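Local coordinates for uncharacterized protein (Legionella longbeachae NSW150, PDB 4JZA) that probably removes the 3-phosphate from phosphatidylinositol 3-phosphate, as a phosphoinositide phosphatase through which the pathogen may act on host lipids, at residues Arg372-His377 and Arg556-Leu561; Asp409-Leu414 and Ser460-Asn465; Leu414-Ser419 and Tyr547-Ser552; Pro499-Leu504 and Leu540-His545; Gln509-Ser514 and Leu529-Leu534. All blocks are in the same frame, centred on the assembly; numbering follows the deposited sequence.

Contact 1. Residues Arg372-His377 and Arg556-Leu561; sequences RYRSSH and RKAIEL
Strand R372-R374 runs against helix R556-L561 in nearly antiparallel fashion, the short axes lying at 166° and 10.6 Å apart at closest approach, and no direct hydrogen bond crosses the gap. L561 sits between two arginines. Its CD1 lies over one face of the R374 guanidinium, offset toward the rim, with NH1 of R374 3.6 Å from CD1 of L561; a bend at chi3 (-42°) turns the R374 chain across the leucine. The other methyl of L561, CD2, is 3.7 Å from NH2 of R372. The carbonyl O of L561 lies at the edge of that guanidinium, 3.6 Å from NH2 of R372, a contact rather than a bond. The charged ends are satisfied mainly elsewhere: R374 by a salt bridge to D164 and a bond to the carbonyl of G553, R372 by a salt bridge to D565. One water accepts from NE of R372 (2.8 Å) and donates to OE2 of E560; a second joins O of Y373 to NZ of K557, which is 2.6 Å from OE1 of E560 in a salt bridge. R556 ends a C550-R556 segment that fits the CX5R signature of cysteine-dependent phosphatases, consistent with the strand-loop-helix of such a phosphate-binding loop.

Contact 2. Residues Asp409-Leu414 and Ser460-Asn465; sequences DQLAIL and SILQNN
L462 is held through both its backbone N and its backbone O. Its N donates to O of A412 (2.8 Å), and its O accepts from N of L414 (2.7 Å) in a nearly straight bond, 176° at the hydrogen. The ladder continues more loosely with N of N464, 3.2 Å from O of L414 and 39° above that carbonyl plane. I413 pairs with L462 and L414 with Q463 in parallel register. On the I413/L462 face, CG1 of I413 stands anti to the backbone N (chi1 -169°), which carries CD1 of I413 to within 3.5 Å of OD1 of N464, the two side chains crossing at about a right angle; nearby, CD2 of L411 packs 3.8 Å from CD1 of L462. Toward the L414/Q463 face, CG2 of I461 lies 3.9 Å from CB of L414. A second shell backs each face: V452 of helix 441-454 touches L414, I461 and Q463, while I539, T490 and L487 cover the I413/L462 face. Strand 412-416, helix 441-454 and strand 462-465 thus form a beta-alpha-beta crossover at the edge of the mixed sheet.

Contact 3. Residues Leu414-Ser419 and Tyr547-Ser552; sequences LQTLIS and YGSCVS
Y547 presents the edge of its ring to L414: CG of L414 lies near the ring plane, 4.1 Å from CD2 of Y547, and the two side chains run side by side in the same direction. The segments lie on adjacent parallel strands of a mixed sheet, and strand 545-549 leads into the C550-R556 segment, consistent with the CX5R phosphate-binding loop of cysteine-dependent phosphatases. The tyrosine reaches its place with CG anti to the backbone N (chi1 171°), and its OH bonds S375. The amide of Q415, on the other side of the sheet, has its rotation fixed at both ends, OE1 by Q536 and NE2 by E535 and S532. N of Q415 donates to O of Y547 (3.0 Å), tilted 25° from the carbonyl plane, whereas N of L417 lies in the carbonyl plane of S549, 2.7 Å from its O. CB of L417 is 4.2 Å from CB of C550, and CG2 of I418 is 3.8 Å from CG2 of V551, these two side chains set across one another. A water bridges the two segments, donating to O of L417 at 2.8 Å and accepting from N of V551 at 2.9 Å.

Contact 4. Residues Pro499-Leu504 and Leu540-His545; sequences PGLQEL and LTIGGH
L504 and T541 reach toward each other tip to tip, CD1 of L504 standing 3.6 Å from CG2 of T541, and this is the tight end of a small interface of 178 Å² in all. L501 adds a forked grip. With CG anti to the backbone N (chi1 -180°), its two methyls part over successive residues: CD1 is 3.9 Å from OG1 of T541, and CD2 is 3.9 Å from CG1 of I542. Both leucines are buried, L501 against I538 as well and L504 against L534, L537 and W577. Toward solvent the contact thins quickly. P499 is exposed, and its O approaches OG1 of T541 only to 4.5 Å; no hydrogen bond joins the segments. Beyond I542 the chain turns away at G543, whose positive phi of 93° makes it the C-prime residue of a Schellman motif, with its N bonded to O of L540 and N of G544 to O of I539. The contact therefore joins the start of helix 501-513 to the capped end of helix 524-542, the open end of an antiparallel helical hairpin.

Contact 5. Residues Gln509-Ser514 and Leu529-Leu534; sequences QSVLES and LFLSSL
Apolar side chains make most of this interface. V511 and L531 slide past each other in opposite directions, CG1 of V511 standing anti to the backbone N (chi1 175°), which points it at L531 and brings it within 3.6 Å of CD2 of L531. The same leucine methyl meets CD1 of L512 at 3.9 Å, those two side chains nearly perpendicular. The remaining contacts are looser: CG1 of V511 to CB of F530 at 4.1 Å, CG2 of V511 to CD1 of L534 at 4.3 Å. F530 touches with its CB alone, because its ring leads away and meets H563 edge-to-face. With axes 9.7 Å apart and 151° between their directions, helices 501-513 and 524-542 form an antiparallel helical hairpin, packed here near its connecting turn. Hydrogen bonding stays off the interface: OG of S514 donates to O of V511 (2.7 Å), lying in the carbonyl plane on a lone pair. The guanidinium of R527, two residues ahead of L529, adds bonds from NE to O of V511 and from NH2 to O of L512.

Following the chain, strand 365-374 opens contact 1, which closes last, at helix 556-574, and spans all the others. Contact 2 closes the first loop, from strand 412-416 to edge strand 462-465. Contact 3 starts on the same strand, sharing L414, but waits until strand 545-549, so it crosses contact 2. Within the span of contact 3, contact 4 pairs the outer ends of helices 501-513 and 524-542, and contact 5, enclosed by it, pairs them near their turn. L411 and I413 bond H545, joining strands 412-416 and 545-549, while Q415 bonding S532 ties the hairpin to the sheet and S375 with Y547 joins contacts 1 and 3.

Contact 1. Residues Arg372-His377 and Arg556-Leu561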
# COMPACT_ATOMS: atom_id res chain seq x y z
N ARG A 372 -7.83 -5.69 -23.91
CA ARG A 372 -8.76 -5.89 -22.82
C ARG A 372 -8.15 -5.13 -21.65
O ARG A 372 -6.99 -5.33 -21.29
CB ARG A 372 -8.95 -7.37 -22.50
CG ARG A 372 -9.69 -8.13 -23.61
CD ARG A 372 -8.90 -9.32 -24.12
NE ARG A 372 -8.83 -10.35 -23.12
CZ ARG A 372 -7.90 -11.30 -23.06
NH1 ARG A 372 -6.94 -11.38 -23.97
NH2 ARG A 372 -7.94 -12.18 -22.08
N TYR A 373 -8.94 -4.24 -21.06
CA TYR A 373 -8.44 -3.30 -20.07
C TYR A 373 -8.67 -3.73 -18.63
O TYR A 373 -9.71 -4.26 -18.29
CB TYR A 373 -9.02 -1.91 -20.34
CG TYR A 373 -8.69 -1.39 -21.72
CD1 TYR A 373 -9.42 -1.79 -22.82
CD2 TYR A 373 -7.64 -0.51 -21.92
CE1 TYR A 373 -9.12 -1.33 -24.08
CE2 TYR A 373 -7.34 -0.05 -23.18
CZ TYR A 373 -8.08 -0.46 -24.26
OH TYR A 373 -7.79 -0.01 -25.51
N ARG A 374 -7.67 -3.51 -17.80
CA ARG A 374 -7.68 -3.96 -16.42
C ARG A 374 -7.27 -2.84 -15.48
O ARG A 374 -6.49 -1.98 -15.84
CB ARG A 374 -6.70 -5.11 -16.25
CG ARG A 374 -5.36 -4.85 -16.91
CD ARG A 374 -4.46 -6.07 -16.87
NE ARG A 374 -4.53 -6.74 -15.59
CZ ARG A 374 -3.73 -7.72 -15.22
NH1 ARG A 374 -2.78 -8.14 -16.04
NH2 ARG A 374 -3.86 -8.29 -14.05
N SER A 375 -7.82 -2.85 -14.28
CA SER A 375 -7.46 -1.88 -13.25
C SER A 375 -7.86 -2.42 -11.88
O SER A 375 -8.52 -3.43 -11.78
CB SER A 375 -8.11 -0.53 -13.51
OG SER A 375 -9.38 -0.43 -12.91
N SER A 376 -7.43 -1.74 -10.84
CA SER A 376 -7.96 -1.96 -9.51
C SER A 376 -9.39 -1.45 -9.49
O SER A 376 -9.76 -0.57 -10.25
CB SER A 376 -7.13 -1.23 -8.47
OG SER A 376 -5.83 -1.75 -8.40
N HIS A 377 -10.21 -2.01 -8.61
CA HIS A 377 -11.62 -1.69 -8.57
C HIS A 377 -11.78 -0.19 -8.66
O HIS A 377 -11.01 0.50 -8.11
CB HIS A 377 -12.26 -2.22 -7.27
CG HIS A 377 -13.74 -2.40 -7.38
ND1 HIS A 377 -14.63 -1.39 -7.07
CD2 HIS A 377 -14.48 -3.43 -7.83
CE1 HIS A 377 -15.85 -1.82 -7.29
NE2 HIS A 377 -15.80 -3.05 -7.74
N ARG A 556 -7.83 -12.22 -9.09
CA ARG A 556 -8.90 -12.90 -9.79
C ARG A 556 -8.89 -12.47 -11.24
O ARG A 556 -9.14 -13.27 -12.13
CB ARG A 556 -10.24 -12.63 -9.12
CG ARG A 556 -10.51 -13.57 -7.97
CD ARG A 556 -11.92 -13.44 -7.45
NE ARG A 556 -12.88 -14.05 -8.36
CZ ARG A 556 -14.19 -14.03 -8.19
NH1 ARG A 556 -14.70 -13.43 -7.14
NH2 ARG A 556 -14.98 -14.60 -9.07
N LYS A 557 -8.61 -11.20 -11.47
CA LYS A 557 -8.54 -10.64 -12.80
C LYS A 557 -7.44 -11.29 -13.63
O LYS A 557 -7.61 -11.52 -14.81
CB LYS A 557 -8.31 -9.14 -12.71
CG LYS A 557 -8.37 -8.43 -14.05
CD LYS A 557 -9.72 -8.63 -14.71
CE LYS A 557 -9.71 -8.07 -16.11
NZ LYS A 557 -10.94 -8.46 -16.84
N ALA A 558 -6.31 -11.57 -13.00
CA ALA A 558 -5.22 -12.24 -13.68
C ALA A 558 -5.64 -13.63 -14.10
O ALA A 558 -5.28 -14.10 -15.16
CB ALA A 558 -4.00 -12.31 -12.78
N ILE A 559 -6.39 -14.30 -13.24
CA ILE A 559 -6.90 -15.63 -13.55
C ILE A 559 -7.88 -15.63 -14.72
O ILE A 559 -7.85 -16.53 -15.55
CB ILE A 559 -7.49 -16.29 -12.29
CG1 ILE A 559 -6.36 -16.72 -11.36
CG2 ILE A 559 -8.31 -17.52 -12.63
CD1 ILE A 559 -6.78 -16.85 -9.92
N GLU A 560 -8.74 -14.62 -14.80
CA GLU A 560 -9.66 -14.50 -15.91
C GLU A 560 -8.92 -14.32 -17.21
O GLU A 560 -9.27 -14.90 -18.23
CB GLU A 560 -10.60 -13.32 -15.71
CG GLU A 560 -11.57 -13.10 -16.86
CD GLU A 560 -11.09 -12.07 -17.87
OE1 GLU A 560 -10.66 -10.99 -17.46
OE2 GLU A 560 -11.17 -12.34 -19.08
N LEU A 561 -7.89 -13.49 -17.18
CA LEU A 561 -7.10 -13.20 -18.36
C LEU A 561 -6.38 -14.42 -18.89
O LEU A 561 -6.31 -14.63 -20.09
CB LEU A 561 -6.09 -12.10 -18.08
CG LEU A 561 -6.69 -10.73 -17.82
CD1 LEU A 561 -5.59 -9.71 -17.61
CD2 LEU A 561 -7.59 -10.31 -18.96
O HOH W 1 -10.50 -10.85 -20.96
O HOH W 2 -11.36 -6.67 -19.45

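Contact 2. Residues Asp409-Leu414 and Ser460-Asn465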
# COMPACT_ATOMS: atom_id res chain seq x y z
N ASP A 409 -21.39 5.07 -27.92
CA ASP A 409 -22.44 4.38 -28.69
C ASP A 409 -22.24 2.85 -28.73
O ASP A 409 -23.17 2.11 -29.06
CB ASP A 409 -22.40 4.90 -30.14
CG ASP A 409 -20.97 5.27 -30.60
OD1 ASP A 409 -20.35 6.17 -29.95
OD2 ASP A 409 -20.45 4.65 -31.55
N GLN A 410 -21.02 2.39 -28.43
CA GLN A 410 -20.68 0.97 -28.49
C GLN A 410 -20.78 0.32 -27.16
O GLN A 410 -20.69 0.98 -26.15
CB GLN A 410 -19.30 0.78 -29.13
CG GLN A 410 -19.45 0.76 -30.66
CD GLN A 410 -18.18 1.12 -31.45
OE1 GLN A 410 -17.94 2.29 -31.78
NE2 GLN A 410 -17.40 0.09 -31.80
N LEU A 411 -21.04 -0.97 -27.16
CA LEU A 411 -21.23 -1.72 -25.93
C LEU A 411 -20.00 -1.72 -25.07
O LEU A 411 -18.85 -1.70 -25.57
CB LEU A 411 -21.53 -3.17 -26.23
CG LEU A 411 -22.97 -3.60 -26.26
CD1 LEU A 411 -22.92 -5.12 -26.14
CD2 LEU A 411 -23.78 -2.96 -25.13
N ALA A 412 -20.23 -1.78 -23.77
CA ALA A 412 -19.14 -1.67 -22.81
C ALA A 412 -19.48 -2.45 -21.60
O ALA A 412 -20.56 -2.26 -21.03
CB ALA A 412 -18.94 -0.23 -22.43
N ILE A 413 -18.55 -3.28 -21.15
CA ILE A 413 -18.78 -4.06 -19.95
C ILE A 413 -17.90 -3.60 -18.81
O ILE A 413 -16.75 -3.20 -19.03
CB ILE A 413 -18.59 -5.55 -20.21
CG1 ILE A 413 -19.10 -6.35 -19.01
CG2 ILE A 413 -17.14 -5.89 -20.54
CD1 ILE A 413 -19.40 -7.78 -19.37
N LEU A 414 -18.47 -3.60 -17.61
CA LEU A 414 -17.72 -3.44 -16.35
C LEU A 414 -17.83 -4.74 -15.57
O LEU A 414 -18.78 -4.97 -14.81
CB LEU A 414 -18.28 -2.30 -15.51
CG LEU A 414 -17.43 -1.65 -14.42
CD1 LEU A 414 -18.17 -0.50 -13.74
CD2 LEU A 414 -17.01 -2.69 -13.42
N SER A 460 -24.15 3.98 -21.66
CA SER A 460 -24.78 2.91 -20.95
C SER A 460 -23.74 1.79 -20.85
O SER A 460 -22.96 1.53 -21.80
CB SER A 460 -26.07 2.50 -21.61
OG SER A 460 -25.92 1.20 -22.05
N ILE A 461 -23.70 1.17 -19.66
CA ILE A 461 -22.67 0.19 -19.33
C ILE A 461 -23.28 -1.10 -18.78
O ILE A 461 -24.14 -1.06 -17.88
CB ILE A 461 -21.69 0.76 -18.27
CG1 ILE A 461 -20.92 1.95 -18.86
CG2 ILE A 461 -20.72 -0.31 -17.75
CD1 ILE A 461 -20.21 2.79 -17.82
N LEU A 462 -22.82 -2.23 -19.32
CA LEU A 462 -23.21 -3.54 -18.77
C LEU A 462 -22.36 -3.88 -17.53
O LEU A 462 -21.15 -3.78 -17.54
CB LEU A 462 -23.09 -4.63 -19.83
CG LEU A 462 -24.05 -4.50 -21.01
CD1 LEU A 462 -23.60 -5.39 -22.16
CD2 LEU A 462 -25.43 -4.88 -20.53
N GLN A 463 -23.03 -4.28 -16.48
CA GLN A 463 -22.38 -4.60 -15.24
C GLN A 463 -22.53 -6.05 -14.87
O GLN A 463 -23.62 -6.48 -14.60
CB GLN A 463 -23.00 -3.80 -14.10
CG GLN A 463 -22.49 -2.40 -14.09
CD GLN A 463 -23.18 -1.51 -13.09
OE1 GLN A 463 -24.24 -0.95 -13.40
NE2 GLN A 463 -22.56 -1.31 -11.91
N ASN A 464 -21.44 -6.78 -14.75
CA ASN A 464 -21.53 -8.15 -14.28
C ASN A 464 -20.55 -8.35 -13.17
O ASN A 464 -19.42 -7.95 -13.28
CB ASN A 464 -21.28 -9.11 -15.43
CG ASN A 464 -22.29 -8.94 -16.56
OD1 ASN A 464 -22.26 -7.96 -17.33
ND2 ASN A 464 -23.22 -9.87 -16.66
N ASN A 465 -21.01 -8.92 -12.07
CA ASN A 465 -20.18 -9.28 -10.95
C ASN A 465 -20.21 -10.77 -10.67
O ASN A 465 -21.29 -11.35 -10.64
CB ASN A 465 -20.64 -8.58 -9.69
CG ASN A 465 -19.72 -8.87 -8.55
OD1 ASN A 465 -20.08 -9.54 -7.59
ND2 ASN A 465 -18.49 -8.45 -8.70

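Contact 3. Residues Leu414-Ser419 and Tyr547-Ser552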
# COMPACT_ATOMS: atom_id res chain seq x y z
N LEU A 414 -18.47 -3.60 -17.61
CA LEU A 414 -17.72 -3.44 -16.35
C LEU A 414 -17.83 -4.74 -15.57
O LEU A 414 -18.78 -4.97 -14.81
CB LEU A 414 -18.28 -2.30 -15.51
CG LEU A 414 -17.43 -1.65 -14.42
CD1 LEU A 414 -18.17 -0.50 -13.74
CD2 LEU A 414 -17.01 -2.69 -13.42
N GLN A 415 -16.87 -5.62 -15.79
CA GLN A 415 -16.92 -6.94 -15.19
C GLN A 415 -16.09 -6.98 -13.92
O GLN A 415 -14.88 -6.84 -13.96
CB GLN A 415 -16.40 -7.97 -16.18
CG GLN A 415 -16.75 -9.40 -15.83
CD GLN A 415 -15.98 -10.39 -16.64
OE1 GLN A 415 -14.75 -10.37 -16.66
NE2 GLN A 415 -16.68 -11.28 -17.32
N THR A 416 -16.74 -7.16 -12.79
CA THR A 416 -16.05 -7.17 -11.52
C THR A 416 -16.02 -8.56 -10.92
O THR A 416 -17.02 -9.27 -10.92
CB THR A 416 -16.67 -6.21 -10.51
OG1 THR A 416 -17.99 -6.65 -10.18
CG2 THR A 416 -16.74 -4.82 -11.08
N LEU A 417 -14.87 -8.94 -10.39
CA LEU A 417 -14.71 -10.22 -9.75
C LEU A 417 -14.51 -10.03 -8.26
O LEU A 417 -13.42 -10.19 -7.75
CB LEU A 417 -13.52 -10.95 -10.35
CG LEU A 417 -13.62 -11.14 -11.87
CD1 LEU A 417 -12.36 -11.72 -12.45
CD2 LEU A 417 -14.83 -11.99 -12.22
N ILE A 418 -15.58 -9.67 -7.56
CA ILE A 418 -15.51 -9.46 -6.13
C ILE A 418 -16.66 -10.14 -5.41
O ILE A 418 -17.64 -10.52 -6.02
CB ILE A 418 -15.46 -7.97 -5.77
CG1 ILE A 418 -16.84 -7.33 -5.90
CG2 ILE A 418 -14.45 -7.24 -6.64
CD1 ILE A 418 -16.82 -5.84 -5.65
N SER A 419 -16.52 -10.31 -4.10
CA SER A 419 -17.49 -11.07 -3.32
C SER A 419 -18.01 -10.33 -2.11
O SER A 419 -17.49 -10.47 -1.01
CB SER A 419 -16.87 -12.39 -2.89
OG SER A 419 -16.24 -13.02 -3.97
N TYR A 547 -13.64 -4.30 -20.22
CA TYR A 547 -13.02 -3.83 -18.98
C TYR A 547 -13.46 -4.71 -17.82
O TYR A 547 -14.63 -5.17 -17.76
CB TYR A 547 -13.35 -2.34 -18.65
CG TYR A 547 -12.89 -1.95 -17.25
CD1 TYR A 547 -11.52 -1.71 -16.96
CD2 TYR A 547 -13.78 -1.93 -16.20
CE1 TYR A 547 -11.08 -1.39 -15.67
CE2 TYR A 547 -13.36 -1.62 -14.92
CZ TYR A 547 -12.00 -1.36 -14.65
OH TYR A 547 -11.61 -1.11 -13.34
N GLY A 548 -12.54 -4.91 -16.88
CA GLY A 548 -12.88 -5.59 -15.64
C GLY A 548 -11.86 -5.38 -14.55
O GLY A 548 -10.77 -4.84 -14.79
N SER A 549 -12.24 -5.75 -13.33
CA SER A 549 -11.35 -5.71 -12.21
C SER A 549 -11.77 -6.74 -11.19
O SER A 549 -12.91 -7.20 -11.17
CB SER A 549 -11.40 -4.36 -11.56
OG SER A 549 -12.65 -4.20 -10.93
N CYS A 550 -10.81 -7.12 -10.35
CA CYS A 550 -11.08 -7.70 -9.06
C CYS A 550 -10.76 -6.58 -8.08
O CYS A 550 -10.67 -5.46 -8.51
CB CYS A 550 -10.20 -8.90 -8.84
SG CYS A 550 -8.43 -8.61 -9.08
N VAL A 551 -10.63 -6.83 -6.79
CA VAL A 551 -10.42 -5.70 -5.87
C VAL A 551 -9.10 -4.98 -6.20
O VAL A 551 -9.03 -3.76 -6.20
CB VAL A 551 -10.40 -6.16 -4.38
CG1 VAL A 551 -9.98 -5.02 -3.47
CG2 VAL A 551 -11.77 -6.67 -3.94
N SER A 552 -8.03 -5.74 -6.41
CA SER A 552 -6.73 -5.18 -6.67
C SER A 552 -6.36 -5.17 -8.15
O SER A 552 -5.42 -4.49 -8.55
CB SER A 552 -5.68 -6.03 -6.00
OG SER A 552 -5.64 -7.31 -6.63
O HOH W 3 -11.31 -9.55 -5.96

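Contact 4. Residues Pro499-Leu504 and Leu540-His545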
# COMPACT_ATOMS: atom_id res chain seq x y z
N PRO A 499 -20.91 -12.54 -36.75
CA PRO A 499 -20.47 -13.91 -36.94
C PRO A 499 -19.81 -14.44 -35.69
O PRO A 499 -19.00 -13.75 -35.12
CB PRO A 499 -19.45 -13.83 -38.09
CG PRO A 499 -19.52 -12.43 -38.63
CD PRO A 499 -20.24 -11.57 -37.64
N GLY A 500 -20.17 -15.66 -35.28
CA GLY A 500 -19.55 -16.37 -34.18
C GLY A 500 -20.27 -16.20 -32.85
O GLY A 500 -19.97 -16.90 -31.84
N LEU A 501 -21.22 -15.28 -32.81
CA LEU A 501 -21.75 -14.91 -31.54
C LEU A 501 -22.67 -15.99 -31.03
O LEU A 501 -22.66 -16.29 -29.85
CB LEU A 501 -22.48 -13.58 -31.62
CG LEU A 501 -23.12 -13.03 -30.34
CD1 LEU A 501 -22.04 -12.86 -29.28
CD2 LEU A 501 -23.80 -11.68 -30.56
N GLN A 502 -23.45 -16.60 -31.89
CA GLN A 502 -24.58 -17.41 -31.39
C GLN A 502 -24.09 -18.56 -30.53
O GLN A 502 -24.62 -18.77 -29.45
CB GLN A 502 -25.49 -17.90 -32.54
CG GLN A 502 -26.77 -18.61 -32.09
CD GLN A 502 -27.68 -17.73 -31.24
OE1 GLN A 502 -27.94 -16.54 -31.56
NE2 GLN A 502 -28.19 -18.30 -30.14
N GLU A 503 -23.05 -19.25 -30.98
CA GLU A 503 -22.49 -20.37 -30.23
C GLU A 503 -21.95 -19.93 -28.85
O GLU A 503 -21.96 -20.73 -27.92
CB GLU A 503 -21.41 -21.14 -31.02
CG GLU A 503 -20.15 -20.38 -31.45
CD GLU A 503 -19.07 -21.31 -32.01
OE1 GLU A 503 -18.91 -22.44 -31.50
OE2 GLU A 503 -18.34 -20.90 -32.96
N LEU A 504 -21.50 -18.68 -28.73
CA LEU A 504 -21.10 -18.17 -27.44
C LEU A 504 -22.33 -17.91 -26.59
O LEU A 504 -22.33 -18.21 -25.41
CB LEU A 504 -20.25 -16.90 -27.55
CG LEU A 504 -18.86 -17.01 -28.18
CD1 LEU A 504 -18.36 -15.62 -28.50
CD2 LEU A 504 -17.89 -17.68 -27.28
N LEU A 540 -16.12 -9.07 -26.86
CA LEU A 540 -15.09 -8.99 -27.85
C LEU A 540 -15.58 -9.31 -29.23
O LEU A 540 -15.24 -8.58 -30.14
CB LEU A 540 -13.88 -9.85 -27.50
CG LEU A 540 -13.14 -9.26 -26.31
CD1 LEU A 540 -12.30 -10.35 -25.71
CD2 LEU A 540 -12.30 -8.05 -26.69
N THR A 541 -16.34 -10.38 -29.44
CA THR A 541 -16.70 -10.69 -30.81
C THR A 541 -17.69 -9.60 -31.31
O THR A 541 -17.59 -9.17 -32.46
CB THR A 541 -17.15 -12.16 -31.06
OG1 THR A 541 -18.56 -12.31 -30.90
CG2 THR A 541 -16.45 -13.13 -30.16
N ILE A 542 -18.55 -9.07 -30.44
CA ILE A 542 -19.40 -7.95 -30.82
C ILE A 542 -18.54 -6.75 -31.17
O ILE A 542 -18.95 -5.94 -31.97
CB ILE A 542 -20.40 -7.58 -29.73
CG1 ILE A 542 -21.53 -8.59 -29.72
CG2 ILE A 542 -21.02 -6.22 -29.95
CD1 ILE A 542 -22.46 -8.52 -28.53
N GLY A 543 -17.35 -6.61 -30.61
CA GLY A 543 -16.56 -5.38 -30.81
C GLY A 543 -16.76 -4.30 -29.76
O GLY A 543 -16.38 -3.16 -29.96
N GLY A 544 -17.33 -4.66 -28.62
CA GLY A 544 -17.50 -3.69 -27.53
C GLY A 544 -16.20 -3.49 -26.74
O GLY A 544 -15.13 -4.08 -27.07
N HIS A 545 -16.29 -2.66 -25.71
CA HIS A 545 -15.16 -2.33 -24.86
C HIS A 545 -15.08 -3.31 -23.68
O HIS A 545 -16.02 -3.43 -22.90
CB HIS A 545 -15.33 -0.92 -24.34
CG HIS A 545 -14.23 -0.47 -23.44
ND1 HIS A 545 -12.92 -0.43 -23.81
CD2 HIS A 545 -14.24 -0.03 -22.18
CE1 HIS A 545 -12.17 0.02 -22.82
NE2 HIS A 545 -12.96 0.30 -21.82

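Contact 5. Residues Gln509-Ser514 and Leu529-Leu534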
# COMPACT_ATOMS: atom_id res chain seq x y z
N GLN A 509 -25.58 -19.37 -21.85
CA GLN A 509 -26.86 -19.77 -21.29
C GLN A 509 -26.69 -21.10 -20.56
O GLN A 509 -27.18 -21.28 -19.45
CB GLN A 509 -27.85 -19.95 -22.42
CG GLN A 509 -29.24 -20.37 -22.00
CD GLN A 509 -30.17 -19.18 -21.96
OE1 GLN A 509 -30.50 -18.60 -23.02
NE2 GLN A 509 -30.58 -18.79 -20.75
N SER A 510 -26.00 -22.02 -21.21
CA SER A 510 -25.82 -23.39 -20.68
C SER A 510 -25.01 -23.46 -19.38
O SER A 510 -25.36 -24.15 -18.43
CB SER A 510 -25.13 -24.24 -21.74
OG SER A 510 -24.87 -25.54 -21.24
N VAL A 511 -23.91 -22.76 -19.35
CA VAL A 511 -23.08 -22.70 -18.16
C VAL A 511 -23.84 -22.02 -17.02
O VAL A 511 -23.88 -22.50 -15.90
CB VAL A 511 -21.75 -22.00 -18.50
CG1 VAL A 511 -20.95 -21.81 -17.26
CG2 VAL A 511 -20.97 -22.84 -19.51
N LEU A 512 -24.48 -20.90 -17.29
CA LEU A 512 -25.33 -20.25 -16.30
C LEU A 512 -26.34 -21.21 -15.68
O LEU A 512 -26.50 -21.24 -14.47
CB LEU A 512 -26.11 -19.13 -16.97
CG LEU A 512 -26.26 -17.84 -16.20
CD1 LEU A 512 -25.44 -16.80 -16.92
CD2 LEU A 512 -27.71 -17.41 -16.19
N GLU A 513 -27.01 -22.02 -16.52
CA GLU A 513 -28.07 -22.94 -16.06
C GLU A 513 -27.55 -24.20 -15.34
O GLU A 513 -28.26 -24.79 -14.52
CB GLU A 513 -29.01 -23.34 -17.21
CG GLU A 513 -30.06 -22.28 -17.55
CD GLU A 513 -30.97 -22.71 -18.71
OE1 GLU A 513 -31.13 -23.93 -18.93
OE2 GLU A 513 -31.51 -21.82 -19.41
N SER A 514 -26.30 -24.56 -15.64
CA SER A 514 -25.67 -25.76 -15.12
C SER A 514 -25.69 -25.86 -13.61
O SER A 514 -25.52 -26.96 -13.07
CB SER A 514 -24.23 -25.83 -15.57
OG SER A 514 -23.48 -24.91 -14.82
N LEU A 529 -15.15 -19.16 -14.11
CA LEU A 529 -14.16 -18.72 -15.02
C LEU A 529 -14.76 -18.74 -16.38
O LEU A 529 -14.46 -17.86 -17.21
CB LEU A 529 -12.94 -19.61 -14.96
CG LEU A 529 -12.16 -19.57 -13.64
CD1 LEU A 529 -11.04 -20.57 -13.73
CD2 LEU A 529 -11.58 -18.20 -13.37
N PHE A 530 -15.60 -19.76 -16.63
CA PHE A 530 -16.32 -19.84 -17.90
C PHE A 530 -17.36 -18.75 -18.06
O PHE A 530 -17.45 -18.13 -19.11
CB PHE A 530 -16.96 -21.21 -18.10
CG PHE A 530 -16.08 -22.18 -18.79
CD1 PHE A 530 -15.93 -22.12 -20.14
CD2 PHE A 530 -15.38 -23.14 -18.08
CE1 PHE A 530 -15.10 -23.00 -20.78
CE2 PHE A 530 -14.55 -24.04 -18.71
CZ PHE A 530 -14.42 -23.97 -20.08
N LEU A 531 -18.14 -18.48 -17.02
CA LEU A 531 -19.04 -17.36 -17.09
C LEU A 531 -18.28 -16.10 -17.36
O LEU A 531 -18.69 -15.37 -18.22
CB LEU A 531 -19.80 -17.19 -15.81
CG LEU A 531 -20.79 -18.32 -15.55
CD1 LEU A 531 -21.38 -18.04 -14.20
CD2 LEU A 531 -21.89 -18.40 -16.61
N SER A 532 -17.16 -15.84 -16.66
CA SER A 532 -16.48 -14.55 -16.83
C SER A 532 -15.81 -14.49 -18.22
O SER A 532 -15.88 -13.47 -18.91
CB SER A 532 -15.54 -14.21 -15.63
OG SER A 532 -14.35 -14.96 -15.61
N SER A 533 -15.26 -15.60 -18.69
CA SER A 533 -14.58 -15.62 -19.99
C SER A 533 -15.57 -15.44 -21.11
O SER A 533 -15.28 -14.74 -22.07
CB SER A 533 -13.77 -16.91 -20.21
OG SER A 533 -12.53 -16.91 -19.52
N LEU A 534 -16.75 -16.05 -20.99
CA LEU A 534 -17.75 -15.99 -22.09
C LEU A 534 -18.29 -14.56 -22.24
O LEU A 534 -18.30 -14.04 -23.33
CB LEU A 534 -18.88 -17.02 -21.91
CG LEU A 534 -18.42 -18.47 -22.15
CD1 LEU A 534 -19.46 -19.43 -21.64
CD2 LEU A 534 -18.08 -18.78 -23.60